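Local atomic coordinates of immunoreactive 84kD antigen PG93 (Porphyromonas gingivalis, PDB entry 5M11), a protein that serves as an essential surface component of the type-IX secretion system and binds calcium and zinc ions. Residues A[249-254]-A[261-266]; A[279-284]-A[293-298]; A[548-553]-A[570-575]. All coordinates share one frame; numbering follows the deposited sequence.

Contact 1: A[249-254]-A[261-266]; sequences ENRIYF and TTQFPI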
loop_
_atom_site.group_PDB
_atom_site.type_symbol
_atom_site.label_atom_id
_atom_site.label_comp_id
_atom_site.label_asym_id
_atom_site.label_seq_id
_atom_site.Cartn_x
_atom_site.Cartn_y
_atom_site.Cartn_z
ATOM N N GLU A 249 -11.197 19.306 -22.204
ATOM C CA GLU A 249 -11.298 20.013 -20.940
ATOM C C GLU A 249 -12.588 20.823 -20.948
ATOM O O GLU A 249 -12.780 21.642 -21.848
ATOM C CB GLU A 249 -10.075 20.902 -20.704
ATOM C CG GLU A 249 -9.052 20.262 -19.788
ATOM C CD GLU A 249 -8.009 21.239 -19.280
ATOM O OE1 GLU A 249 -8.290 21.949 -18.287
ATOM O OE2 GLU A 249 -6.920 21.311 -19.892
ATOM N N ASN A 250 -13.504 20.494 -20.010
ATOM C CA ASN A 250 -14.823 21.086 -19.697
ATOM C C ASN A 250 -16.006 20.418 -20.458
ATOM O O ASN A 250 -17.138 20.544 -19.985
ATOM C CB ASN A 250 -14.885 22.639 -19.840
ATOM C CG ASN A 250 -15.086 23.234 -21.220
ATOM O OD1 ASN A 250 -16.141 23.098 -21.843
ATOM N ND2 ASN A 250 -14.124 24.028 -21.667
ATOM N N ARG A 251 -15.775 19.704 -21.575
ATOM C CA ARG A 251 -16.893 19.063 -22.277
ATOM C C ARG A 251 -16.505 17.718 -22.932
ATOM O O ARG A 251 -15.320 17.446 -23.142
ATOM C CB ARG A 251 -17.516 20.023 -23.315
ATOM C CG ARG A 251 -16.745 20.204 -24.628
ATOM C CD ARG A 251 -15.653 21.259 -24.572
ATOM N NE ARG A 251 -14.916 21.314 -25.834
ATOM C CZ ARG A 251 -13.636 21.656 -25.953
ATOM N NH1 ARG A 251 -12.925 21.983 -24.879
ATOM N NH2 ARG A 251 -13.054 21.662 -27.145
ATOM N N ILE A 252 -17.524 16.875 -23.215
ATOM C CA ILE A 252 -17.420 15.562 -23.883
ATOM C C ILE A 252 -18.111 15.662 -25.237
ATOM O O ILE A 252 -19.061 16.448 -25.391
ATOM C CB ILE A 252 -18.040 14.382 -23.049
ATOM C CG1 ILE A 252 -17.260 14.062 -21.789
ATOM C CG2 ILE A 252 -18.230 13.101 -23.876
ATOM C CD1 ILE A 252 -18.043 13.084 -20.904
ATOM N N TYR A 253 -17.649 14.829 -26.198
ATOM C CA TYR A 253 -18.224 14.652 -27.524
ATOM C C TYR A 253 -18.569 13.199 -27.673
ATOM O O TYR A 253 -17.682 12.344 -27.636
ATOM C CB TYR A 253 -17.289 15.109 -28.650
ATOM C CG TYR A 253 -16.950 16.578 -28.620
ATOM C CD1 TYR A 253 -17.694 17.499 -29.350
ATOM C CD2 TYR A 253 -15.840 17.043 -27.917
ATOM C CE1 TYR A 253 -17.369 18.854 -29.350
ATOM C CE2 TYR A 253 -15.501 18.390 -27.915
ATOM C CZ TYR A 253 -16.271 19.295 -28.632
ATOM O OH TYR A 253 -15.946 20.625 -28.621
ATOM N N PHE A 254 -19.860 12.918 -27.782
ATOM C CA PHE A 254 -20.348 11.568 -27.963
ATOM C C PHE A 254 -20.677 11.356 -29.436
ATOM O O PHE A 254 -21.614 11.979 -29.948
ATOM C CB PHE A 254 -21.564 11.288 -27.052
ATOM C CG PHE A 254 -22.216 9.946 -27.293
ATOM C CD1 PHE A 254 -21.449 8.792 -27.413
ATOM C CD2 PHE A 254 -23.596 9.839 -27.405
ATOM C CE1 PHE A 254 -22.049 7.558 -27.644
ATOM C CE2 PHE A 254 -24.196 8.604 -27.642
ATOM C CZ PHE A 254 -23.420 7.470 -27.754
ATOM N N THR A 261 -23.281 13.492 -33.487
ATOM C CA THR A 261 -22.431 13.980 -32.406
ATOM C C THR A 261 -23.300 14.730 -31.409
ATOM O O THR A 261 -24.172 15.516 -31.816
ATOM C CB THR A 261 -21.280 14.849 -32.952
ATOM O OG1 THR A 261 -20.669 14.223 -34.085
ATOM C CG2 THR A 261 -20.220 15.108 -31.918
ATOM N N THR A 262 -23.087 14.444 -30.107
ATOM C CA THR A 262 -23.782 15.099 -28.988
ATOM C C THR A 262 -22.721 15.615 -28.015
ATOM O O THR A 262 -21.814 14.872 -27.649
ATOM C CB THR A 262 -24.790 14.157 -28.297
ATOM O OG1 THR A 262 -25.682 13.583 -29.246
ATOM C CG2 THR A 262 -25.584 14.848 -27.215
ATOM N N GLN A 263 -22.837 16.876 -27.607
ATOM C CA GLN A 263 -21.913 17.502 -26.679
ATOM C C GLN A 263 -22.516 17.535 -25.259
ATOM O O GLN A 263 -23.725 17.740 -25.092
ATOM C CB GLN A 263 -21.582 18.912 -27.169
ATOM C CG GLN A 263 -20.190 19.393 -26.794
ATOM C CD GLN A 263 -19.998 20.850 -27.142
ATOM O OE1 GLN A 263 -20.231 21.288 -28.285
ATOM N NE2 GLN A 263 -19.558 21.633 -26.159
ATOM N N PHE A 264 -21.667 17.300 -24.244
ATOM C CA PHE A 264 -22.053 17.308 -22.837
ATOM C C PHE A 264 -21.056 18.112 -22.013
ATOM O O PHE A 264 -19.855 17.835 -22.090
ATOM C CB PHE A 264 -22.138 15.880 -22.276
ATOM C CG PHE A 264 -23.120 14.967 -22.951
ATOM C CD1 PHE A 264 -24.464 14.985 -22.599
ATOM C CD2 PHE A 264 -22.699 14.050 -23.900
ATOM C CE1 PHE A 264 -25.375 14.116 -23.207
ATOM C CE2 PHE A 264 -23.608 13.180 -24.502
ATOM C CZ PHE A 264 -24.940 13.215 -24.148
ATOM N N PRO A 265 -21.506 19.069 -21.173
ATOM C CA PRO A 265 -20.544 19.809 -20.342
ATOM C C PRO A 265 -20.058 18.983 -19.125
ATOM O O PRO A 265 -20.449 19.243 -17.983
ATOM C CB PRO A 265 -21.323 21.057 -19.941
ATOM C CG PRO A 265 -22.734 20.627 -19.943
ATOM C CD PRO A 265 -22.893 19.520 -20.928
ATOM N N ILE A 266 -19.200 17.978 -19.377
ATOM C CA ILE A 266 -18.616 17.138 -18.328
ATOM C C ILE A 266 -17.104 17.298 -18.384
ATOM O O ILE A 266 -16.471 16.856 -19.354
ATOM C CB ILE A 266 -19.010 15.623 -18.358
ATOM C CG1 ILE A 266 -20.432 15.339 -18.929
ATOM C CG2 ILE A 266 -18.833 14.997 -16.985
ATOM C CD1 ILE A 266 -21.643 15.756 -18.085
#
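Strands 252-254 and 261-264 run antiparallel, their axes 4.6 Å apart at an angle of 155°, with Ile-252/Phe-264 and Phe-254/Thr-262 as hydrogen-bonded pairs either side of the non-hydrogen-bonded pair Tyr-253/Gln-263. Each hydrogen-bonded pair exchanges two backbone bonds; Phe-254 N reaches Thr-262 O at 2.8 Å, nearly straight at 174°. Phe-264 O takes a second donor, Ile-266 N, in an inverse gamma turn centred on Pro-265. The turn sets Ile-266 beside Ile-252, whose CD1 lies 3.7 Å from Ile-266 CB. On the same side, Phe-254 CB meets the edge of the Phe-264 ring, 3.8 Å from CE2. On the opposite face of the sheet, Gln-263 runs alongside the Tyr-253 ring and gives it an off-centre CH-pi contact, CG lying 4.3 Å from the ring centroid. Gln-263 NE2 also approaches Arg-251 CG at 3.5 Å. Bent at chi2 (-85°), the arginine brings its guanidinium to Tyr-253 OH, and NE donates to it (3.1 Å) with the oxygen in the guanidinium plane. The bond ties the phenol to Arg-251, whose NH1 also donates to Glu-249 O. In this four-stranded blade strand 260-264 is outermost, and strand 244-247 flanks strand 252-256, Phe-245 stacking on Phe-254.

Contact 2: A[279-284]-A[293-298]; sequences NTAYIA and LLLAEG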
loop_
_atom_site.group_PDB
_atom_site.type_symbol
_atom_site.label_atom_id
_atom_site.label_comp_id
_atom_site.label_asym_id
_atom_site.label_seq_id
_atom_site.Cartn_x
_atom_site.Cartn_y
_atom_site.Cartn_z
ATOM N N ASN A 279 -28.400 2.744 -23.206
ATOM C CA ASN A 279 -28.776 4.144 -23.450
ATOM C C ASN A 279 -28.282 5.059 -22.326
ATOM O O ASN A 279 -28.632 6.241 -22.292
ATOM C CB ASN A 279 -30.287 4.275 -23.651
ATOM C CG ASN A 279 -30.759 3.790 -25.003
ATOM O OD1 ASN A 279 -30.182 4.118 -26.057
ATOM N ND2 ASN A 279 -31.842 3.012 -24.997
ATOM N N THR A 280 -27.412 4.514 -21.452
ATOM C CA THR A 280 -26.789 5.207 -20.334
ATOM C C THR A 280 -25.311 4.791 -20.213
ATOM O O THR A 280 -24.984 3.602 -20.261
ATOM C CB THR A 280 -27.587 4.980 -19.037
ATOM O OG1 THR A 280 -26.968 5.728 -17.994
ATOM C CG2 THR A 280 -27.710 3.485 -18.641
ATOM N N ALA A 281 -24.428 5.775 -20.060
ATOM C CA ALA A 281 -22.986 5.550 -19.932
ATOM C C ALA A 281 -22.487 5.854 -18.529
ATOM O O ALA A 281 -22.938 6.799 -17.890
ATOM C CB ALA A 281 -22.240 6.406 -20.930
ATOM N N TYR A 282 -21.539 5.060 -18.057
ATOM C CA TYR A 282 -20.976 5.240 -16.731
ATOM C C TYR A 282 -19.609 5.928 -16.873
ATOM O O TYR A 282 -18.729 5.461 -17.595
ATOM C CB TYR A 282 -20.955 3.894 -16.002
ATOM C CG TYR A 282 -22.364 3.363 -15.785
ATOM C CD1 TYR A 282 -23.144 3.807 -14.714
ATOM C CD2 TYR A 282 -22.940 2.464 -16.682
ATOM C CE1 TYR A 282 -24.444 3.340 -14.523
ATOM C CE2 TYR A 282 -24.243 1.995 -16.501
ATOM C CZ TYR A 282 -24.993 2.446 -15.429
ATOM O OH TYR A 282 -26.287 2.014 -15.281
ATOM N N ILE A 283 -19.502 7.104 -16.262
ATOM C CA ILE A 283 -18.386 8.053 -16.319
ATOM C C ILE A 283 -17.487 7.930 -15.070
ATOM O O ILE A 283 -17.994 7.726 -13.967
ATOM C CB ILE A 283 -18.999 9.513 -16.436
ATOM C CG1 ILE A 283 -20.105 9.642 -17.537
ATOM C CG2 ILE A 283 -17.959 10.622 -16.600
ATOM C CD1 ILE A 283 -19.777 9.037 -18.967
ATOM N N ALA A 284 -16.155 8.062 -15.261
ATOM C CA ALA A 284 -15.134 8.105 -14.209
ATOM C C ALA A 284 -14.621 9.548 -14.153
ATOM O O ALA A 284 -14.043 10.052 -15.128
ATOM C CB ALA A 284 -14.007 7.115 -14.493
ATOM N N LEU A 293 -24.725 8.771 -17.152
ATOM C CA LEU A 293 -25.206 9.776 -18.086
ATOM C C LEU A 293 -26.110 9.168 -19.136
ATOM O O LEU A 293 -25.677 8.281 -19.858
ATOM C CB LEU A 293 -24.004 10.466 -18.767
ATOM C CG LEU A 293 -24.294 11.476 -19.902
ATOM C CD1 LEU A 293 -24.671 12.858 -19.349
ATOM C CD2 LEU A 293 -23.104 11.603 -20.798
ATOM N N LEU A 294 -27.347 9.687 -19.260
ATOM C CA LEU A 294 -28.302 9.277 -20.294
ATOM C C LEU A 294 -27.798 9.874 -21.604
ATOM O O LEU A 294 -27.559 11.085 -21.673
ATOM C CB LEU A 294 -29.729 9.753 -19.941
ATOM C CG LEU A 294 -30.875 9.334 -20.879
ATOM C CD1 LEU A 294 -31.289 7.898 -20.651
ATOM C CD2 LEU A 294 -32.061 10.210 -20.683
ATOM N N LEU A 295 -27.564 9.035 -22.619
ATOM C CA LEU A 295 -26.977 9.504 -23.878
ATOM C C LEU A 295 -28.014 10.220 -24.782
ATOM O O LEU A 295 -28.303 9.756 -25.891
ATOM C CB LEU A 295 -26.272 8.345 -24.601
ATOM C CG LEU A 295 -25.114 7.703 -23.831
ATOM C CD1 LEU A 295 -24.897 6.268 -24.251
ATOM C CD2 LEU A 295 -23.855 8.518 -23.938
ATOM N N ALA A 296 -28.515 11.388 -24.299
ATOM C CA ALA A 296 -29.509 12.268 -24.927
ATOM C C ALA A 296 -29.091 13.734 -24.762
ATOM O O ALA A 296 -28.677 14.121 -23.675
ATOM C CB ALA A 296 -30.871 12.032 -24.296
ATOM N N GLU A 297 -29.201 14.541 -25.837
ATOM C CA GLU A 297 -28.791 15.957 -25.959
ATOM C C GLU A 297 -28.925 16.795 -24.670
ATOM O O GLU A 297 -28.004 17.539 -24.323
ATOM C CB GLU A 297 -29.568 16.662 -27.091
ATOM C CG GLU A 297 -28.779 17.709 -27.870
ATOM C CD GLU A 297 -27.919 17.199 -29.015
ATOM O OE1 GLU A 297 -28.461 16.529 -29.926
ATOM O OE2 GLU A 297 -26.704 17.510 -29.024
ATOM N N GLY A 298 -30.050 16.679 -23.989
ATOM C CA GLY A 298 -30.284 17.474 -22.792
ATOM C C GLY A 298 -30.156 16.713 -21.498
ATOM O O GLY A 298 -31.005 16.861 -20.609
#
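Leu-293 O accepts from Ala-281 N at 2.8 Å, a nearly straight bond (169°), and takes a further, weak bond from Thr-280 OG1 at 3.4 Å. The threonine hydroxyl comes within range because it stands opposite the backbone N about CA-CB (chi1 -177°), which turns it toward Leu-293 O. Ala-281 O returns the backbone bond to Leu-293 N, so Ala-281 and Leu-293 form a hydrogen-bonded pair, next to the non-hydrogen-bonded pair Thr-280/Leu-294. One residue further out, Leu-295 N donates to Asn-279 O at 3.0 Å from above the carbonyl plane. Leu-294 CD1 packs against that same oxygen, 3.5 Å away. Leu-295 is the centre of an inverse gamma turn, and there the chain leaves the strand. The Leu-295 side chain nevertheless stays on the side of Ala-281 and Leu-293: CD2 lies 4.0 Å from Ala-281 CB, and CD1 rests near the backbone of Asn-279 and Thr-280. Farther along, Ile-283 CG1 meets Leu-293 CB at 4.2 Å, the two chains slanting across each other. Phe-245 touches both Ala-281 and Leu-295, and Phe-264 touches Leu-293, joining this side to the adjacent sheet. Antiparallel pairing between the second and third strands of a four-stranded up-and-down sheet is typical of a beta-propeller blade.

Contact 3: A[548-553]-A[570-575]; sequences SDIGIF and AVRPVG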
loop_
_atom_site.group_PDB
_atom_site.type_symbol
_atom_site.label_atom_id
_atom_site.label_comp_id
_atom_site.label_asym_id
_atom_site.label_seq_id
_atom_site.Cartn_x
_atom_site.Cartn_y
_atom_site.Cartn_z
ATOM N N SER A 548 18.782 -0.489 11.302
ATOM C CA SER A 548 19.630 0.305 10.430
ATOM C C SER A 548 19.668 -0.263 8.999
ATOM O O SER A 548 18.887 -1.153 8.650
ATOM C CB SER A 548 21.045 0.355 11.013
ATOM O OG SER A 548 21.741 -0.872 10.850
ATOM N N ASP A 549 20.601 0.251 8.187
ATOM C CA ASP A 549 20.856 -0.196 6.828
ATOM C C ASP A 549 21.572 -1.573 6.827
ATOM O O ASP A 549 21.519 -2.281 5.817
ATOM C CB ASP A 549 21.725 0.854 6.111
ATOM C CG ASP A 549 23.087 1.056 6.757
ATOM O OD1 ASP A 549 23.131 1.547 7.922
ATOM O OD2 ASP A 549 24.101 0.681 6.126
ATOM N N ILE A 550 22.256 -1.934 7.945
ATOM C CA ILE A 550 23.016 -3.185 8.067
ATOM C C ILE A 550 22.320 -4.210 9.012
ATOM O O ILE A 550 22.930 -5.213 9.388
ATOM C CB ILE A 550 24.487 -2.912 8.500
ATOM C CG1 ILE A 550 24.578 -2.354 9.940
ATOM C CG2 ILE A 550 25.214 -2.013 7.493
ATOM C CD1 ILE A 550 25.876 -2.672 10.664
ATOM N N GLY A 551 21.056 -3.961 9.359
ATOM C CA GLY A 551 20.288 -4.860 10.214
ATOM C C GLY A 551 19.817 -4.291 11.537
ATOM O O GLY A 551 19.714 -3.072 11.708
ATOM N N ILE A 552 19.523 -5.186 12.487
ATOM C CA ILE A 552 19.008 -4.817 13.803
ATOM C C ILE A 552 20.071 -5.090 14.904
ATOM O O ILE A 552 20.941 -5.938 14.718
ATOM C CB ILE A 552 17.662 -5.578 14.035
ATOM C CG1 ILE A 552 16.776 -4.840 15.060
ATOM C CG2 ILE A 552 17.861 -7.080 14.380
ATOM C CD1 ILE A 552 15.330 -5.349 15.169
ATOM N N PHE A 553 19.994 -4.339 16.032
ATOM C CA PHE A 553 20.882 -4.431 17.215
ATOM C C PHE A 553 20.304 -3.655 18.407
ATOM O O PHE A 553 19.727 -2.578 18.227
ATOM C CB PHE A 553 22.330 -3.960 16.925
ATOM C CG PHE A 553 22.475 -2.633 16.217
ATOM C CD1 PHE A 553 22.585 -1.451 16.937
ATOM C CD2 PHE A 553 22.516 -2.569 14.828
ATOM C CE1 PHE A 553 22.727 -0.228 16.279
ATOM C CE2 PHE A 553 22.635 -1.342 14.173
ATOM C CZ PHE A 553 22.749 -0.183 14.902
ATOM N N ALA A 570 26.072 -2.100 21.909
ATOM C CA ALA A 570 25.026 -2.629 21.031
ATOM C C ALA A 570 25.292 -4.089 20.782
ATOM O O ALA A 570 26.436 -4.470 20.527
ATOM C CB ALA A 570 25.011 -1.873 19.714
ATOM N N VAL A 571 24.251 -4.912 20.903
ATOM C CA VAL A 571 24.341 -6.360 20.696
ATOM C C VAL A 571 23.679 -6.721 19.365
ATOM O O VAL A 571 22.468 -6.495 19.196
ATOM C CB VAL A 571 23.714 -7.169 21.872
ATOM C CG1 VAL A 571 23.766 -8.672 21.605
ATOM C CG2 VAL A 571 24.364 -6.828 23.212
ATOM N N ARG A 572 24.474 -7.278 18.423
ATOM C CA ARG A 572 23.958 -7.766 17.137
ATOM C C ARG A 572 23.513 -9.210 17.368
ATOM O O ARG A 572 24.336 -10.034 17.788
ATOM C CB ARG A 572 24.977 -7.642 15.995
ATOM C CG ARG A 572 25.197 -6.218 15.529
ATOM C CD ARG A 572 26.095 -6.175 14.314
ATOM N NE ARG A 572 25.333 -6.376 13.082
ATOM C CZ ARG A 572 25.824 -6.200 11.859
ATOM N NH1 ARG A 572 27.085 -5.819 11.689
ATOM N NH2 ARG A 572 25.056 -6.397 10.798
ATOM N N PRO A 573 22.196 -9.503 17.229
ATOM C CA PRO A 573 21.704 -10.854 17.531
ATOM C C PRO A 573 22.372 -11.919 16.675
ATOM O O PRO A 573 22.658 -11.686 15.499
ATOM C CB PRO A 573 20.200 -10.759 17.240
ATOM C CG PRO A 573 19.882 -9.329 17.304
ATOM C CD PRO A 573 21.092 -8.630 16.783
ATOM N N VAL A 574 22.656 -13.070 17.292
ATOM C CA VAL A 574 23.313 -14.202 16.644
ATOM C C VAL A 574 22.327 -15.384 16.588
ATOM O O VAL A 574 21.792 -15.796 17.623
ATOM C CB VAL A 574 24.642 -14.549 17.367
ATOM C CG1 VAL A 574 25.250 -15.838 16.838
ATOM C CG2 VAL A 574 25.641 -13.405 17.245
ATOM N N GLY A 575 22.087 -15.886 15.376
ATOM C CA GLY A 575 21.193 -17.010 15.127
ATOM C C GLY A 575 21.858 -18.205 14.478
ATOM O O GLY A 575 23.021 -18.133 14.070
#
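The Arg-572 side chain runs beside the chain from Phe-553 back to Ile-550 and makes much of the contact. From CB it leads to CG, which sits 3.9 Å from Phe-553 CB. A bend at chi3 (85°) then carries the guanidinium toward Ile-550, whose CD1 lies over one face, 3.3 Å above its plane and offset toward the rim, nearest to NH1 at 3.5 Å; the two side chains cross at about a right angle. NH2 comes close to Ile-550 O, but the angle is poor for a hydrogen bond; NH2 forms a salt bridge with Asp-586 OD2, outside the two segments. The rest of the contact is mostly apolar. Phe-553 CD1 meets Ala-570 CB at 3.7 Å, and Pro-573 CD packs against the carbonyl oxygen of Ile-552 at 3.4 Å. The touching parts run 99° apart at a break in strand 570-575, although strands 551-555 and 570-575 are antiparallel neighbours, third and fourth in a five-stranded sheet consistent with a propeller blade. Ile-550 sits in a tight turn: its N donates to Ser-548 OG in an ST turn, and that hydroxyl donates to Gly-551 O. Arg-572 thus meets segment 548-553 mainly by van der Waals contact, one face partly covered by Ile-550 CD1, its charge probably balanced by Asp-586.

Contacts 1 and 2 follow each other along the chain and belong to successive four-stranded sheets, their centres 11 Å apart. They meet directly: Phe-254 CE2 lies 3.7 Å from Leu-295 CB, and Phe-264 CD1 lies 3.9 Å from Leu-293 CD1. The apolar faces of two neighbouring sheets are thereby packed together, as between adjacent propeller blades. Contact 3 is remote, with its centre 61 Å from each of the others and on the opposite side of the chain's centre. Contacts 1 and 2 lie away from the known metal sites. Contact 3 is nearer to such sites: the Ile-552 side chain is about 9 Å from that of Asp-592, a zinc site not occupied in this model, and the Pro-573 side chain is about 13 Å from a bound zinc ion.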